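Local coordinates for multiple antibiotic resistance protein MARR (Escherichia coli, PDB 1JGS) that represses transcription of the marRAB operon by binding its marO operator, thereby controlling genes for antibiotic resistance and oxidative stress, at residues Ile101-Gln104 / Cys105-Val109; Leu129-Leu132 / Leu133-Leu137. All coordinates share one frame; numbering follows the deposited sequence.

Contact 1 (Ile101-Gln104 / Cys105-Val109)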
loop_
_atom_site.group_PDB
_atom_site.type_symbol
_atom_site.label_atom_id
_atom_site.label_comp_id
_atom_site.label_asym_id
_atom_site.label_seq_id
_atom_site.Cartn_x
_atom_site.Cartn_y
_atom_site.Cartn_z
ATOM N N ILE A 101 11.714 19.231 -5.433
ATOM C CA ILE A 101 12.112 18.026 -4.722
ATOM C C ILE A 101 11.297 16.823 -5.248
ATOM O O ILE A 101 11.850 15.766 -5.568
ATOM C CB ILE A 101 11.845 18.170 -3.205
ATOM C CG1 ILE A 101 12.694 19.303 -2.619
ATOM C CG2 ILE A 101 12.117 16.852 -2.507
ATOM C CD1 ILE A 101 14.178 19.100 -2.754
ATOM N N CYS A 102 9.980 16.996 -5.332
ATOM C CA CYS A 102 9.097 15.929 -5.795
ATOM C C CYS A 102 9.392 15.483 -7.217
ATOM O O CYS A 102 9.111 14.337 -7.578
ATOM C CB CYS A 102 7.633 16.363 -5.702
ATOM S SG CYS A 102 6.478 15.188 -6.452
ATOM N N GLU A 103 9.953 16.383 -8.022
ATOM C CA GLU A 103 10.281 16.052 -9.405
ATOM C C GLU A 103 11.667 15.409 -9.484
ATOM O O GLU A 103 11.882 14.488 -10.270
ATOM C CB GLU A 103 10.221 17.300 -10.288
ATOM C CG GLU A 103 10.261 16.998 -11.782
ATOM C CD GLU A 103 9.173 16.023 -12.207
ATOM O OE1 GLU A 103 7.984 16.315 -11.967
ATOM O OE2 GLU A 103 9.504 14.964 -12.784
ATOM N N GLN A 104 12.610 15.884 -8.680
ATOM C CA GLN A 104 13.938 15.283 -8.688
ATOM C C GLN A 104 13.780 13.814 -8.315
ATOM O O GLN A 104 14.354 12.934 -8.958
ATOM C CB GLN A 104 14.855 15.936 -7.659
ATOM C CG GLN A 104 15.484 17.251 -8.054
ATOM C CD GLN A 104 16.167 17.918 -6.862
ATOM O OE1 GLN A 104 16.947 17.284 -6.138
ATOM N NE2 GLN A 104 15.872 19.198 -6.650
ATOM N N CYS A 105 12.999 13.566 -7.264
ATOM C CA CYS A 105 12.755 12.217 -6.771
ATOM C C CYS A 105 11.961 11.363 -7.745
ATOM O O CYS A 105 12.354 10.235 -8.051
ATOM C CB CYS A 105 11.992 12.258 -5.445
ATOM S SG CYS A 105 12.900 12.863 -4.010
ATOM N N HIS A 106 10.836 11.894 -8.214
ATOM C CA HIS A 106 9.970 11.166 -9.138
ATOM C C HIS A 106 10.721 10.671 -10.369
ATOM O O HIS A 106 10.489 9.556 -10.848
ATOM C CB HIS A 106 8.801 12.054 -9.561
ATOM C CG HIS A 106 7.737 11.328 -10.322
ATOM N ND1 HIS A 106 7.903 10.911 -11.626
ATOM C CD2 HIS A 106 6.491 10.940 -9.961
ATOM C CE1 HIS A 106 6.806 10.300 -12.035
ATOM N NE2 HIS A 106 5.934 10.304 -11.042
ATOM N N GLN A 107 11.631 11.499 -10.868
ATOM C CA GLN A 107 12.419 11.145 -12.035
ATOM C C GLN A 107 13.439 10.060 -11.735
ATOM O O GLN A 107 13.538 9.086 -12.477
ATOM C CB GLN A 107 13.131 12.377 -12.594
ATOM C CG GLN A 107 12.185 13.457 -13.078
ATOM C CD GLN A 107 12.903 14.573 -13.801
ATOM O OE1 GLN A 107 13.872 15.132 -13.290
ATOM N NE2 GLN A 107 12.427 14.909 -14.995
ATOM N N LEU A 108 14.194 10.223 -10.652
ATOM C CA LEU A 108 15.219 9.245 -10.284
ATOM C C LEU A 108 14.636 7.868 -9.964
ATOM O O LEU A 108 14.997 6.873 -10.586
ATOM C CB LEU A 108 16.034 9.753 -9.089
ATOM C CG LEU A 108 16.544 11.195 -9.198
ATOM C CD1 LEU A 108 17.555 11.464 -8.072
ATOM C CD2 LEU A 108 17.177 11.432 -10.569
ATOM N N VAL A 109 13.738 7.808 -8.990
ATOM C CA VAL A 109 13.137 6.536 -8.622
ATOM C C VAL A 109 12.460 5.893 -9.828
ATOM O O VAL A 109 12.551 4.681 -10.030
ATOM C CB VAL A 109 12.113 6.718 -7.484
ATOM C CG1 VAL A 109 11.317 5.435 -7.281
ATOM C CG2 VAL A 109 12.843 7.107 -6.202
#
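From Ile101 to Val109 the backbone runs as unbroken helix, and Cys105 N donates to Ile101 O over 3.0 Å with an N-H...O angle of 170°. The next two i to i+4 bonds, His106 N to Cys102 O and Gln107 N to Glu103 O, each 3.1 Å, are less straight. Side chains one turn apart meet chiefly through Glu103 and Gln107. Glu103 has its CG anti to the backbone N, and the bend at chi2 (55°) brings the carboxylate round beside the next turn, where OE2 comes 3.1 Å from Gln107 CG. The touch is on the aliphatic part of Gln107: its NE2 stays 3.7 Å from Glu103 OE2, and carboxylate and amide planes stand nearly perpendicular, 88° apart. The other oxygen of Glu103, OE1, forms a salt bridge with Arg44, tying this carboxylate to helix 34-46. On another side of the helix Ile101 CG2 packs loosely against Cys105 SG at 4.3 Å. Cys105 also touches Phe37, while Cys102 lies against Leu40 and Cys41, and Val109 packs on Leu23 and Tyr26 of helix 8-27. The polar Glu103-Gln107 pair and the buried cysteines thus occupy different sides of an amphipathic alpha-helix, here the long helix 96-118 that follows the beta-hairpin of the MarR winged helix-turn-helix fold.

Contact 2 (Leu129-Leu132 / Leu133-Leu137)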
loop_
_atom_site.group_PDB
_atom_site.type_symbol
_atom_site.label_atom_id
_atom_site.label_comp_id
_atom_site.label_asym_id
_atom_site.label_seq_id
_atom_site.Cartn_x
_atom_site.Cartn_y
_atom_site.Cartn_z
ATOM N N LEU A 129 3.159 -7.405 -20.081
ATOM C CA LEU A 129 2.684 -7.350 -18.709
ATOM C C LEU A 129 1.854 -6.085 -18.561
ATOM O O LEU A 129 0.768 -6.104 -17.979
ATOM C CB LEU A 129 3.860 -7.308 -17.736
ATOM C CG LEU A 129 3.524 -7.187 -16.230
ATOM C CD1 LEU A 129 2.581 -8.304 -15.795
ATOM C CD2 LEU A 129 4.825 -7.234 -15.424
ATOM N N GLU A 130 2.360 -4.987 -19.112
ATOM C CA GLU A 130 1.654 -3.717 -19.032
ATOM C C GLU A 130 0.291 -3.840 -19.704
ATOM O O GLU A 130 -0.713 -3.362 -19.189
ATOM C CB GLU A 130 2.481 -2.618 -19.701
ATOM C CG GLU A 130 3.934 -2.619 -19.269
ATOM C CD GLU A 130 4.705 -1.395 -19.736
ATOM O OE1 GLU A 130 4.560 -0.991 -20.914
ATOM O OE2 GLU A 130 5.477 -0.845 -18.918
ATOM N N TYR A 131 0.262 -4.502 -20.851
ATOM C CA TYR A 131 -0.970 -4.691 -21.587
ATOM C C TYR A 131 -1.998 -5.408 -20.726
ATOM O O TYR A 131 -3.094 -4.893 -20.501
ATOM C CB TYR A 131 -0.707 -5.508 -22.852
ATOM C CG TYR A 131 -1.961 -5.831 -23.621
ATOM C CD1 TYR A 131 -2.614 -4.853 -24.362
ATOM C CD2 TYR A 131 -2.518 -7.108 -23.571
ATOM C CE1 TYR A 131 -3.796 -5.130 -25.039
ATOM C CE2 TYR A 131 -3.703 -7.404 -24.243
ATOM C CZ TYR A 131 -4.337 -6.406 -24.975
ATOM O OH TYR A 131 -5.520 -6.680 -25.627
ATOM N N LEU A 132 -1.651 -6.605 -20.259
ATOM C CA LEU A 132 -2.554 -7.383 -19.414
ATOM C C LEU A 132 -2.952 -6.630 -18.135
ATOM O O LEU A 132 -4.100 -6.704 -17.705
ATOM C CB LEU A 132 -1.916 -8.728 -19.049
ATOM C CG LEU A 132 -1.759 -9.744 -20.188
ATOM C CD1 LEU A 132 -1.124 -11.023 -19.671
ATOM C CD2 LEU A 132 -3.122 -10.045 -20.776
ATOM N N LEU A 133 -2.013 -5.904 -17.532
ATOM C CA LEU A 133 -2.321 -5.161 -16.316
ATOM C C LEU A 133 -3.360 -4.085 -16.590
ATOM O O LEU A 133 -4.097 -3.683 -15.690
ATOM C CB LEU A 133 -1.056 -4.518 -15.734
ATOM C CG LEU A 133 -0.127 -5.413 -14.904
ATOM C CD1 LEU A 133 1.106 -4.611 -14.494
ATOM C CD2 LEU A 133 -0.859 -5.935 -13.675
ATOM N N LYS A 134 -3.414 -3.607 -17.827
ATOM C CA LYS A 134 -4.392 -2.583 -18.183
ATOM C C LYS A 134 -5.767 -3.215 -18.263
ATOM O O LYS A 134 -6.751 -2.623 -17.822
ATOM C CB LYS A 134 -4.046 -1.925 -19.524
ATOM C CG LYS A 134 -2.832 -1.006 -19.467
ATOM C CD LYS A 134 -2.563 -0.344 -20.812
ATOM C CE LYS A 134 -1.411 0.643 -20.726
ATOM N NZ LYS A 134 -1.241 1.403 -22.005
ATOM N N LYS A 135 -5.830 -4.427 -18.812
ATOM C CA LYS A 135 -7.095 -5.141 -18.946
ATOM C C LYS A 135 -7.732 -5.437 -17.595
ATOM O O LYS A 135 -8.866 -5.915 -17.528
ATOM C CB LYS A 135 -6.907 -6.451 -19.725
ATOM C CG LYS A 135 -6.478 -6.263 -21.171
ATOM C CD LYS A 135 -6.817 -7.482 -22.024
ATOM C CE LYS A 135 -8.330 -7.595 -22.258
ATOM N NZ LYS A 135 -8.742 -8.791 -23.074
ATOM N N VAL A 136 -7.008 -5.151 -16.519
ATOM C CA VAL A 136 -7.520 -5.367 -15.172
ATOM C C VAL A 136 -8.194 -4.102 -14.620
ATOM O O VAL A 136 -9.091 -4.189 -13.780
ATOM C CB VAL A 136 -6.379 -5.774 -14.198
ATOM C CG1 VAL A 136 -6.896 -5.792 -12.769
ATOM C CG2 VAL A 136 -5.823 -7.141 -14.575
ATOM N N LEU A 137 -7.777 -2.936 -15.103
ATOM C CA LEU A 137 -8.313 -1.663 -14.617
ATOM C C LEU A 137 -9.762 -1.265 -14.952
ATOM O O LEU A 137 -10.528 -0.869 -14.064
ATOM C CB LEU A 137 -7.363 -0.527 -15.023
ATOM C CG LEU A 137 -6.033 -0.591 -14.275
ATOM C CD1 LEU A 137 -5.151 0.565 -14.659
ATOM C CD2 LEU A 137 -6.310 -0.581 -12.786
#
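Leu133 N donates to Leu129 O over 2.8 Å in a regular helical bond, but one residue on the pattern becomes mixed: Lys134 N has a weak bond to Glu130 O and a second, at 3.0 Å, to Tyr131 O. That carbonyl oxygen takes two donors, Lys134 N from well above the carbonyl plane and Lys135 N in the plane at 3.2 Å, evidence that i to i+3 and i to i+4 bonding overlap here. A type I beta turn from Lys134 to Leu137 carries the chain onward. Among the side chains, Leu129 and Leu133 cross at an angle, CG of Leu129 lying 3.9 Å from CD1 of Leu133. Leu129 also meets Leu129 of the second subunit, which places this leucine pair in the dimerisation region of the MarR fold, built from the terminal helices of both chains. Tyr131, its CG anti to the backbone N (chi1 176°), starts away from 133-137, but its ring swings back alongside the Lys135 chain. There Lys135 CD approaches CE2 obliquely at 3.8 Å, and Lys135 CG stands 4.2 Å above the ring plane, offset toward the rim. A bend at chi3 (71°) turns the lysine chain beyond this aliphatic contact, and NZ forms a salt bridge with Asp124 of the second subunit. Lys134 instead runs extended, its NZ hydrogen-bonded to the backbone oxygens of Glu4 and Leu1 of the second subunit.

Contacts 1 and 2 lie in series on successive helices, 96-118 and 126-134, with their centres 25 Å apart and their nearest atoms about 13 Å apart, so they do not touch. They serve different surroundings: contact 1 faces helices 34-46 and 8-27 of its own chain and meets no other protein chain, whereas contact 2 has the second subunit within reach of nine residues. Contact 2 is also the more peripheral, its centre 20 Å from the centre of the chain against 11 Å for contact 1. The side chain of Ile101 in contact 1 is about 12 Å from a bound 2-hydroxybenzoic acid, too far for direct contact, and Ile101 lines neither ligand pocket.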